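Local coordinates for protein putative oxidoreductase (Gluconobacter oxydans, PDB 3WJ7) that probably acts as a nicotinamide-coenzyme-dependent reductase of the short-chain dehydrogenase/reductase (SDR) family, at residues Tyr123-Leu132 with Tyr154-Val165; Thr183-Lys191 with Ala327-Phe335. All coordinates share one frame; numbering follows the deposited sequence.

In the fold
Both contacts grow from the carboxyl ends of neighbouring parallel strands, 120-124 and 176-185, in the central sheet of the Rossmann-type fold. In contact 1 the chain leaving strand 120-124 meets helix 153-172, whose Tyr154 and Lys158 match the Tyr-x-x-x-Lys signature of SDR enzymes. A mercury(II) ion lies about 5 Å from the side chain of Ser126. That helix is followed in the chain by strand 176-185, which opens contact 2, where Thr183-Lys191 packs on C-terminal helix 324-337. The two contact centres are about 24 Å apart, and the nearest atoms of the two approach to about 5 Å without touching. The centre of contact 2 lies about 15 Å from the centre of the chain, farther out than that of contact 1.

Contact 1: Tyr123-Leu132 with Tyr154-Val165; sequences YCSSVAALGL and YKLSKYRAEQEV
Glu162 meets Ser125 by swinging CG anti to its own backbone N (chi1 163°) and staying extended beyond it, which carries the carboxylate across to the end of strand 120-124. Ser125 OG donates to Glu162 OE2 at 3.1 Å, arriving on the anti side and tilted 34° out of the carboxylate plane; Ser125 OG also makes a weak hydrogen bond with Asn180 OD1. Farther along the helix, Val165 CG2 sits over one face of the Tyr123 ring, 3.9 Å from its centroid, a CH-pi contact. At the far end of the side chain, Tyr123 OH is 3.6 Å from Ala161 CB.

Past the strand, Ser126 OG accepts from Ala128 N at 2.8 Å, an ST turn at the start of the short 3-10 segment 127-129. Ala128 CB touches both Tyr154 CE2 (3.7 Å) and Lys155 CG, while Ala129 CB lies against Lys158 O. Tyr154 and Lys158 are the pair that in SDR enzymes lies in the active site, probably here too. Around this buried seam, strand 176-185 flanks strand 120-124, helix 95-115 packs on Val165 and Arg160, and Arg160 pairs with Asp94 of the second subunit.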
loop_
_atom_site.group_PDB
_atom_site.type_symbol
_atom_site.label_atom_id
_atom_site.label_comp_id
_atom_site.label_asym_id
_atom_site.label_seq_id
_atom_site.Cartn_x
_atom_site.Cartn_y
_atom_site.Cartn_z
ATOM N N TYR A 123 -19.591 0.392 20.178
ATOM C CA TYR A 123 -18.527 0.267 19.246
ATOM C C TYR A 123 -17.200 0.074 19.966
ATOM O O TYR A 123 -16.779 0.922 20.798
ATOM C CB TYR A 123 -18.455 1.489 18.354
ATOM C CG TYR A 123 -17.270 1.388 17.426
ATOM C CD1 TYR A 123 -17.134 0.304 16.572
ATOM C CD2 TYR A 123 -16.261 2.316 17.469
ATOM C CE1 TYR A 123 -16.048 0.178 15.730
ATOM C CE2 TYR A 123 -15.167 2.213 16.634
ATOM C CZ TYR A 123 -15.076 1.139 15.771
ATOM O OH TYR A 123 -14.015 1.040 14.960
ATOM N N CYS A 124 -16.529 -1.036 19.632
ATOM C CA CYS A 124 -15.227 -1.307 20.200
ATOM C C CYS A 124 -14.173 -0.666 19.375
ATOM O O CYS A 124 -13.989 -0.997 18.216
ATOM C CB CYS A 124 -14.969 -2.782 20.347
ATOM S SG CYS A 124 -13.619 -3.108 21.544
ATOM N N SER A 125 -13.465 0.288 19.954
ATOM C CA SER A 125 -12.435 0.982 19.194
ATOM C C SER A 125 -11.143 0.738 19.916
ATOM O O SER A 125 -10.923 -0.366 20.352
ATOM C CB SER A 125 -12.799 2.438 19.125
ATOM O OG SER A 125 -11.722 3.281 18.862
ATOM N N SER A 126 -10.268 1.706 20.113
ATOM C CA SER A 126 -9.038 1.336 20.802
ATOM C C SER A 126 -8.303 2.565 21.187
ATOM O O SER A 126 -8.535 3.635 20.603
ATOM C CB SER A 126 -8.176 0.448 19.902
ATOM O OG SER A 126 -6.808 0.577 20.206
ATOM N N VAL A 127 -7.407 2.443 22.167
ATOM C CA VAL A 127 -6.553 3.599 22.463
ATOM C C VAL A 127 -5.715 4.015 21.239
ATOM O O VAL A 127 -5.225 5.161 21.196
ATOM C CB VAL A 127 -5.647 3.410 23.690
ATOM C CG1 VAL A 127 -6.493 3.278 24.937
ATOM C CG2 VAL A 127 -4.681 2.231 23.509
ATOM N N ALA A 128 -5.559 3.120 20.244
ATOM C CA ALA A 128 -4.768 3.484 19.057
ATOM C C ALA A 128 -5.424 4.612 18.255
ATOM O O ALA A 128 -4.766 5.341 17.558
ATOM C CB ALA A 128 -4.485 2.274 18.205
ATOM N N ALA A 129 -6.729 4.753 18.373
ATOM C CA ALA A 129 -7.448 5.891 17.808
ATOM C C ALA A 129 -7.289 7.202 18.569
ATOM O O ALA A 129 -7.808 8.240 18.111
ATOM C CB ALA A 129 -8.931 5.555 17.682
ATOM N N LEU A 130 -6.622 7.188 19.727
ATOM C CA LEU A 130 -6.657 8.371 20.602
ATOM C C LEU A 130 -5.367 9.192 20.541
ATOM O O LEU A 130 -4.415 8.787 19.880
ATOM C CB LEU A 130 -6.937 7.980 22.039
ATOM C CG LEU A 130 -8.237 7.240 22.346
ATOM C CD1 LEU A 130 -8.430 7.197 23.836
ATOM C CD2 LEU A 130 -9.443 7.855 21.723
ATOM N N GLY A 131 -5.344 10.351 21.214
ATOM C CA GLY A 131 -4.180 11.253 21.183
ATOM C C GLY A 131 -3.156 10.890 22.241
ATOM O O GLY A 131 -3.469 10.144 23.152
ATOM N N LEU A 132 -1.932 11.399 22.105
ATOM C CA LEU A 132 -0.895 11.220 23.119
ATOM C C LEU A 132 -0.318 12.514 23.659
ATOM O O LEU A 132 -0.236 13.529 22.961
ATOM C CB LEU A 132 0.262 10.386 22.583
ATOM C CG LEU A 132 -0.124 8.978 22.173
ATOM C CD1 LEU A 132 0.972 8.348 21.318
ATOM C CD2 LEU A 132 -0.446 8.140 23.401
ATOM N N TYR A 154 -1.999 0.407 11.201
ATOM C CA TYR A 154 -2.853 -0.133 12.244
ATOM C C TYR A 154 -3.556 0.993 12.992
ATOM O O TYR A 154 -4.751 0.954 13.178
ATOM C CB TYR A 154 -2.123 -1.063 13.257
ATOM C CG TYR A 154 -3.026 -1.373 14.477
ATOM C CD1 TYR A 154 -4.153 -2.219 14.354
ATOM C CD2 TYR A 154 -2.799 -0.761 15.730
ATOM C CE1 TYR A 154 -5.008 -2.456 15.425
ATOM C CE2 TYR A 154 -3.639 -1.010 16.808
ATOM C CZ TYR A 154 -4.740 -1.855 16.656
ATOM O OH TYR A 154 -5.568 -2.118 17.745
ATOM N N LYS A 155 -2.816 1.978 13.438
ATOM C CA LYS A 155 -3.422 3.043 14.196
ATOM C C LYS A 155 -4.281 3.884 13.270
ATOM O O LYS A 155 -5.370 4.240 13.652
ATOM C CB LYS A 155 -2.370 3.906 14.945
ATOM C CG LYS A 155 -1.432 3.129 15.862
ATOM C CD LYS A 155 -0.433 4.040 16.574
ATOM C CE LYS A 155 -1.028 4.996 17.634
ATOM N NZ LYS A 155 -0.047 5.249 18.756
ATOM N N LEU A 156 -3.808 4.189 12.061
ATOM C CA LEU A 156 -4.545 5.042 11.099
ATOM C C LEU A 156 -5.895 4.467 10.805
ATOM O O LEU A 156 -6.914 5.186 10.767
ATOM C CB LEU A 156 -3.801 5.187 9.779
ATOM C CG LEU A 156 -4.327 6.297 8.866
ATOM C CD1 LEU A 156 -4.343 7.633 9.584
ATOM C CD2 LEU A 156 -3.562 6.435 7.556
ATOM N N SER A 157 -5.902 3.156 10.635
ATOM C CA SER A 157 -7.128 2.423 10.470
ATOM C C SER A 157 -8.068 2.575 11.708
ATOM O O SER A 157 -9.304 2.758 11.589
ATOM C CB SER A 157 -6.771 0.975 10.295
ATOM O OG SER A 157 -7.827 0.340 9.643
ATOM N N LYS A 158 -7.510 2.482 12.913
ATOM C CA LYS A 158 -8.412 2.577 14.059
ATOM C C LYS A 158 -8.904 4.012 14.134
ATOM O O LYS A 158 -10.073 4.234 14.398
ATOM C CB LYS A 158 -7.778 2.103 15.358
ATOM C CG LYS A 158 -7.487 0.620 15.407
ATOM C CD LYS A 158 -8.778 -0.187 15.388
ATOM C CE LYS A 158 -8.481 -1.687 15.317
ATOM N NZ LYS A 158 -9.717 -2.518 15.161
ATOM N N TYR A 159 -8.027 4.972 13.833
ATOM C CA TYR A 159 -8.386 6.376 13.882
ATOM C C TYR A 159 -9.499 6.673 12.861
ATOM O O TYR A 159 -10.552 7.173 13.254
ATOM C CB TYR A 159 -7.163 7.285 13.659
ATOM C CG TYR A 159 -7.494 8.735 13.502
ATOM C CD1 TYR A 159 -7.717 9.536 14.628
ATOM C CD2 TYR A 159 -7.632 9.300 12.235
ATOM C CE1 TYR A 159 -8.029 10.886 14.508
ATOM C CE2 TYR A 159 -7.941 10.643 12.074
ATOM C CZ TYR A 159 -8.135 11.437 13.212
ATOM O OH TYR A 159 -8.481 12.765 13.087
ATOM N N ARG A 160 -9.308 6.319 11.591
ATOM C CA ARG A 160 -10.310 6.617 10.597
ATOM C C ARG A 160 -11.658 5.996 10.905
ATOM O O ARG A 160 -12.737 6.651 10.736
ATOM C CB ARG A 160 -9.860 6.199 9.199
ATOM C CG ARG A 160 -8.733 7.071 8.705
ATOM C CD ARG A 160 -8.562 6.955 7.216
ATOM N NE ARG A 160 -7.671 8.030 6.797
ATOM C CZ ARG A 160 -6.724 7.891 5.874
ATOM N NH1 ARG A 160 -6.532 6.718 5.279
ATOM N NH2 ARG A 160 -5.975 8.924 5.533
ATOM N N ALA A 161 -11.621 4.749 11.372
ATOM C CA ALA A 161 -12.870 4.041 11.702
ATOM C C ALA A 161 -13.585 4.751 12.855
ATOM O O ALA A 161 -14.807 5.041 12.776
ATOM C CB ALA A 161 -12.603 2.582 12.041
ATOM N N GLU A 162 -12.832 5.091 13.898
ATOM C CA GLU A 162 -13.466 5.804 14.995
ATOM C C GLU A 162 -14.056 7.123 14.467
ATOM O O GLU A 162 -15.169 7.487 14.853
ATOM C CB GLU A 162 -12.536 6.045 16.202
ATOM C CG GLU A 162 -13.078 7.130 17.127
ATOM C CD GLU A 162 -12.318 7.271 18.436
ATOM O OE1 GLU A 162 -11.708 8.339 18.686
ATOM O OE2 GLU A 162 -12.319 6.318 19.231
ATOM N N GLN A 163 -13.340 7.838 13.602
ATOM C CA GLN A 163 -13.874 9.125 13.104
ATOM C C GLN A 163 -15.172 8.909 12.351
ATOM O O GLN A 163 -16.079 9.722 12.469
ATOM C CB GLN A 163 -12.888 9.912 12.242
ATOM C CG GLN A 163 -11.708 10.504 13.015
ATOM C CD GLN A 163 -12.133 11.428 14.152
ATOM O OE1 GLN A 163 -11.855 11.163 15.311
ATOM N NE2 GLN A 163 -12.819 12.515 13.816
ATOM N N GLU A 164 -15.269 7.802 11.612
ATOM C CA GLU A 164 -16.504 7.466 10.942
ATOM C C GLU A 164 -17.675 7.324 11.912
ATOM O O GLU A 164 -18.753 7.848 11.679
ATOM C CB GLU A 164 -16.358 6.178 10.148
ATOM C CG GLU A 164 -16.071 6.399 8.690
ATOM C CD GLU A 164 -17.333 6.535 7.821
ATOM O OE1 GLU A 164 -18.296 7.295 8.166
ATOM O OE2 GLU A 164 -17.344 5.873 6.745
ATOM N N VAL A 165 -17.469 6.577 12.989
ATOM C CA VAL A 165 -18.513 6.408 13.951
ATOM C C VAL A 165 -18.910 7.790 14.498
ATOM O O VAL A 165 -20.112 8.110 14.542
ATOM C CB VAL A 165 -18.108 5.409 15.046
ATOM C CG1 VAL A 165 -19.194 5.343 16.104
ATOM C CG2 VAL A 165 -17.875 4.025 14.452
#

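Contact 2: Thr183-Lys191 with Ala327-Phe335; sequences TPVGPRDIK and AVTDAIAWF
One face of the Trp334 indole lies against the turn Pro187-Asp189: over it sit the backbone N of Arg188, 3.5 Å from Trp334 CD2, and the N of Asp189. The turn belongs to the loop after a Rossmann-fold strand, with an inverse gamma turn centred on Asp189, and the C-terminal helix 324-337 packs against it. Arg188 CA stands 3.8 Å from the centroid of the six-membered ring and 19° off its normal, a CH-pi contact. Phe335 CD1 comes to the indole edge in plane, and the ring of His338 stacks on Trp334. Phe335 in turn uses its own edge, with CE1 3.5 Å from Asp189 O.

Trp334 gets there with CG anti to its backbone N (chi1 -165°), which throws the ring toward the loop. Beside it, Pro187 packs CB against Trp334 CB, and Pro187 CD lies 3.7 Å from Asp330 CB, the two side chains running alongside and pointing the same way. The polar ends turn to other partners: Arg188 to Glu55, Asp189 to Thr193 and Asp330 to His219.

Gly186 has backbone angles that by themselves call for glycine; its CA lies 4.2 Å from Ala331 CA, the nearest such pair between the two segments. The short axes of strand 183-185 and helix 327-335 run 50° apart in direction; helix 194-203 packs on Val185 and Phe335, helix 249-259 on Val328. Val185 faces two small residues: its CB is 4.1 Å from Ala327 CB, and its CG1 branch touches Ala331 CB at 3.8 Å.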
loop_
_atom_site.group_PDB
_atom_site.type_symbol
_atom_site.label_atom_id
_atom_site.label_comp_id
_atom_site.label_asym_id
_atom_site.label_seq_id
_atom_site.Cartn_x
_atom_site.Cartn_y
_atom_site.Cartn_z
ATOM N N THR A 183 -4.253 -2.444 25.748
ATOM C CA THR A 183 -3.765 -3.688 25.196
ATOM C C THR A 183 -4.064 -4.905 26.064
ATOM O O THR A 183 -3.505 -5.068 27.128
ATOM C CB THR A 183 -2.316 -3.585 24.617
ATOM O OG1 THR A 183 -1.510 -4.719 25.000
ATOM C CG2 THR A 183 -1.646 -2.282 24.926
ATOM N N PRO A 184 -5.010 -5.745 25.615
ATOM C CA PRO A 184 -5.554 -6.765 26.504
ATOM C C PRO A 184 -4.683 -7.991 26.556
ATOM O O PRO A 184 -4.225 -8.451 25.545
ATOM C CB PRO A 184 -6.851 -7.132 25.846
ATOM C CG PRO A 184 -6.597 -6.915 24.374
ATOM C CD PRO A 184 -5.680 -5.728 24.293
ATOM N N VAL A 185 -4.475 -8.508 27.764
ATOM C CA VAL A 185 -3.701 -9.694 28.004
ATOM C C VAL A 185 -4.586 -10.563 28.866
ATOM O O VAL A 185 -5.438 -10.057 29.602
ATOM C CB VAL A 185 -2.412 -9.323 28.749
ATOM C CG1 VAL A 185 -1.673 -10.516 29.274
ATOM C CG2 VAL A 185 -1.530 -8.503 27.840
ATOM N N GLY A 186 -4.424 -11.868 28.756
ATOM C CA GLY A 186 -5.130 -12.780 29.632
ATOM C C GLY A 186 -5.185 -14.192 29.122
ATOM O O GLY A 186 -4.412 -14.564 28.216
ATOM N N PRO A 187 -6.092 -14.991 29.688
ATOM C CA PRO A 187 -6.166 -16.388 29.274
ATOM C C PRO A 187 -6.872 -16.507 27.944
ATOM O O PRO A 187 -7.498 -15.551 27.493
ATOM C CB PRO A 187 -6.966 -17.052 30.407
ATOM C CG PRO A 187 -7.781 -15.961 30.989
ATOM C CD PRO A 187 -6.923 -14.719 30.866
ATOM N N ARG A 188 -6.743 -17.664 27.305
ATOM C CA ARG A 188 -7.407 -17.938 26.022
ATOM C C ARG A 188 -6.846 -17.114 24.868
ATOM O O ARG A 188 -7.584 -16.701 23.974
ATOM C CB ARG A 188 -8.897 -17.683 26.109
ATOM C CG ARG A 188 -9.636 -18.599 27.014
ATOM C CD ARG A 188 -10.852 -18.962 26.229
ATOM N NE ARG A 188 -11.853 -19.576 27.079
ATOM C CZ ARG A 188 -12.833 -20.339 26.616
ATOM N NH1 ARG A 188 -12.930 -20.580 25.304
ATOM N NH2 ARG A 188 -13.706 -20.854 27.466
ATOM N N ASP A 189 -5.543 -16.893 24.871
ATOM C CA ASP A 189 -4.953 -16.108 23.834
ATOM C C ASP A 189 -4.440 -17.073 22.769
ATOM O O ASP A 189 -3.252 -17.376 22.682
ATOM C CB ASP A 189 -3.884 -15.176 24.378
ATOM C CG ASP A 189 -3.539 -14.097 23.396
ATOM O OD1 ASP A 189 -4.135 -14.141 22.290
ATOM O OD2 ASP A 189 -2.688 -13.220 23.709
ATOM N N ILE A 190 -5.391 -17.512 21.955
ATOM C CA ILE A 190 -5.300 -18.691 21.119
ATOM C C ILE A 190 -4.357 -18.519 19.931
ATOM O O ILE A 190 -3.511 -19.370 19.679
ATOM C CB ILE A 190 -6.728 -19.071 20.703
ATOM C CG1 ILE A 190 -7.416 -19.727 21.919
ATOM C CG2 ILE A 190 -6.736 -19.899 19.417
ATOM C CD1 ILE A 190 -8.924 -19.763 21.882
ATOM N N LYS A 191 -4.481 -17.402 19.226
ATOM C CA LYS A 191 -3.653 -17.147 18.066
ATOM C C LYS A 191 -2.195 -16.891 18.420
ATOM O O LYS A 191 -1.293 -17.211 17.617
ATOM C CB LYS A 191 -4.175 -15.906 17.330
ATOM C CG LYS A 191 -3.332 -15.530 16.125
ATOM C CD LYS A 191 -3.701 -14.174 15.567
ATOM C CE LYS A 191 -2.566 -13.629 14.715
ATOM N NZ LYS A 191 -3.103 -13.288 13.368
ATOM N N ALA A 327 -3.309 -10.150 34.897
ATOM C CA ALA A 327 -3.515 -10.523 33.511
ATOM C C ALA A 327 -2.380 -11.364 32.965
ATOM O O ALA A 327 -2.629 -12.338 32.226
ATOM C CB ALA A 327 -3.717 -9.311 32.631
ATOM N N VAL A 328 -1.161 -10.980 33.312
ATOM C CA VAL A 328 0.043 -11.671 32.867
ATOM C C VAL A 328 0.112 -13.090 33.458
ATOM O O VAL A 328 0.421 -14.052 32.753
ATOM C CB VAL A 328 1.316 -10.865 33.275
ATOM C CG1 VAL A 328 2.586 -11.650 33.010
ATOM C CG2 VAL A 328 1.350 -9.508 32.587
ATOM N N THR A 329 -0.175 -13.200 34.756
ATOM C CA THR A 329 -0.296 -14.466 35.475
ATOM C C THR A 329 -1.253 -15.457 34.831
ATOM O O THR A 329 -0.896 -16.591 34.588
ATOM C CB THR A 329 -0.758 -14.210 36.932
ATOM O OG1 THR A 329 0.227 -13.402 37.617
ATOM C CG2 THR A 329 -0.966 -15.527 37.683
ATOM N N ASP A 330 -2.482 -15.040 34.575
ATOM C CA ASP A 330 -3.455 -15.911 33.915
ATOM C C ASP A 330 -3.026 -16.334 32.498
ATOM O O ASP A 330 -3.124 -17.520 32.154
ATOM C CB ASP A 330 -4.805 -15.236 33.834
ATOM C CG ASP A 330 -5.370 -14.885 35.185
ATOM O OD1 ASP A 330 -4.849 -15.379 36.217
ATOM O OD2 ASP A 330 -6.358 -14.111 35.198
ATOM N N ALA A 331 -2.526 -15.373 31.707
ATOM C CA ALA A 331 -2.072 -15.635 30.346
ATOM C C ALA A 331 -0.971 -16.708 30.331
ATOM O O ALA A 331 -0.998 -17.634 29.492
ATOM C CB ALA A 331 -1.606 -14.341 29.675
ATOM N N ILE A 332 -0.022 -16.611 31.268
ATOM C CA ILE A 332 1.029 -17.634 31.387
ATOM C C ILE A 332 0.461 -18.956 31.903
ATOM O O ILE A 332 0.787 -20.005 31.358
ATOM C CB ILE A 332 2.203 -17.177 32.262
ATOM C CG1 ILE A 332 3.045 -16.171 31.506
ATOM C CG2 ILE A 332 3.058 -18.359 32.709
ATOM C CD1 ILE A 332 3.668 -15.131 32.396
ATOM N N ALA A 333 -0.425 -18.928 32.884
ATOM C CA ALA A 333 -0.934 -20.214 33.383
ATOM C C ALA A 333 -1.648 -20.928 32.232
ATOM O O ALA A 333 -1.496 -22.137 32.013
ATOM C CB ALA A 333 -1.864 -20.052 34.596
ATOM N N TRP A 334 -2.411 -20.166 31.474
ATOM C CA TRP A 334 -3.094 -20.736 30.339
ATOM C C TRP A 334 -2.092 -21.262 29.281
ATOM O O TRP A 334 -2.218 -22.404 28.815
ATOM C CB TRP A 334 -4.043 -19.729 29.755
ATOM C CG TRP A 334 -4.986 -20.330 28.853
ATOM C CD1 TRP A 334 -6.243 -20.828 29.155
ATOM C CD2 TRP A 334 -4.800 -20.530 27.459
ATOM N NE1 TRP A 334 -6.834 -21.316 28.025
ATOM C CE2 TRP A 334 -5.979 -21.142 26.966
ATOM C CE3 TRP A 334 -3.749 -20.264 26.574
ATOM C CZ2 TRP A 334 -6.132 -21.480 25.619
ATOM C CZ3 TRP A 334 -3.907 -20.589 25.242
ATOM C CH2 TRP A 334 -5.087 -21.188 24.774
ATOM N N PHE A 335 -1.085 -20.468 28.920
ATOM C CA PHE A 335 -0.090 -20.965 27.968
ATOM C C PHE A 335 0.599 -22.289 28.395
ATOM O O PHE A 335 0.903 -23.118 27.533
ATOM C CB PHE A 335 0.988 -19.915 27.676
ATOM C CG PHE A 335 0.493 -18.713 26.930
ATOM C CD1 PHE A 335 -0.297 -18.846 25.789
ATOM C CD2 PHE A 335 0.872 -17.442 27.331
ATOM C CE1 PHE A 335 -0.709 -17.735 25.091
ATOM C CE2 PHE A 335 0.426 -16.310 26.649
ATOM C CZ PHE A 335 -0.353 -16.461 25.524
#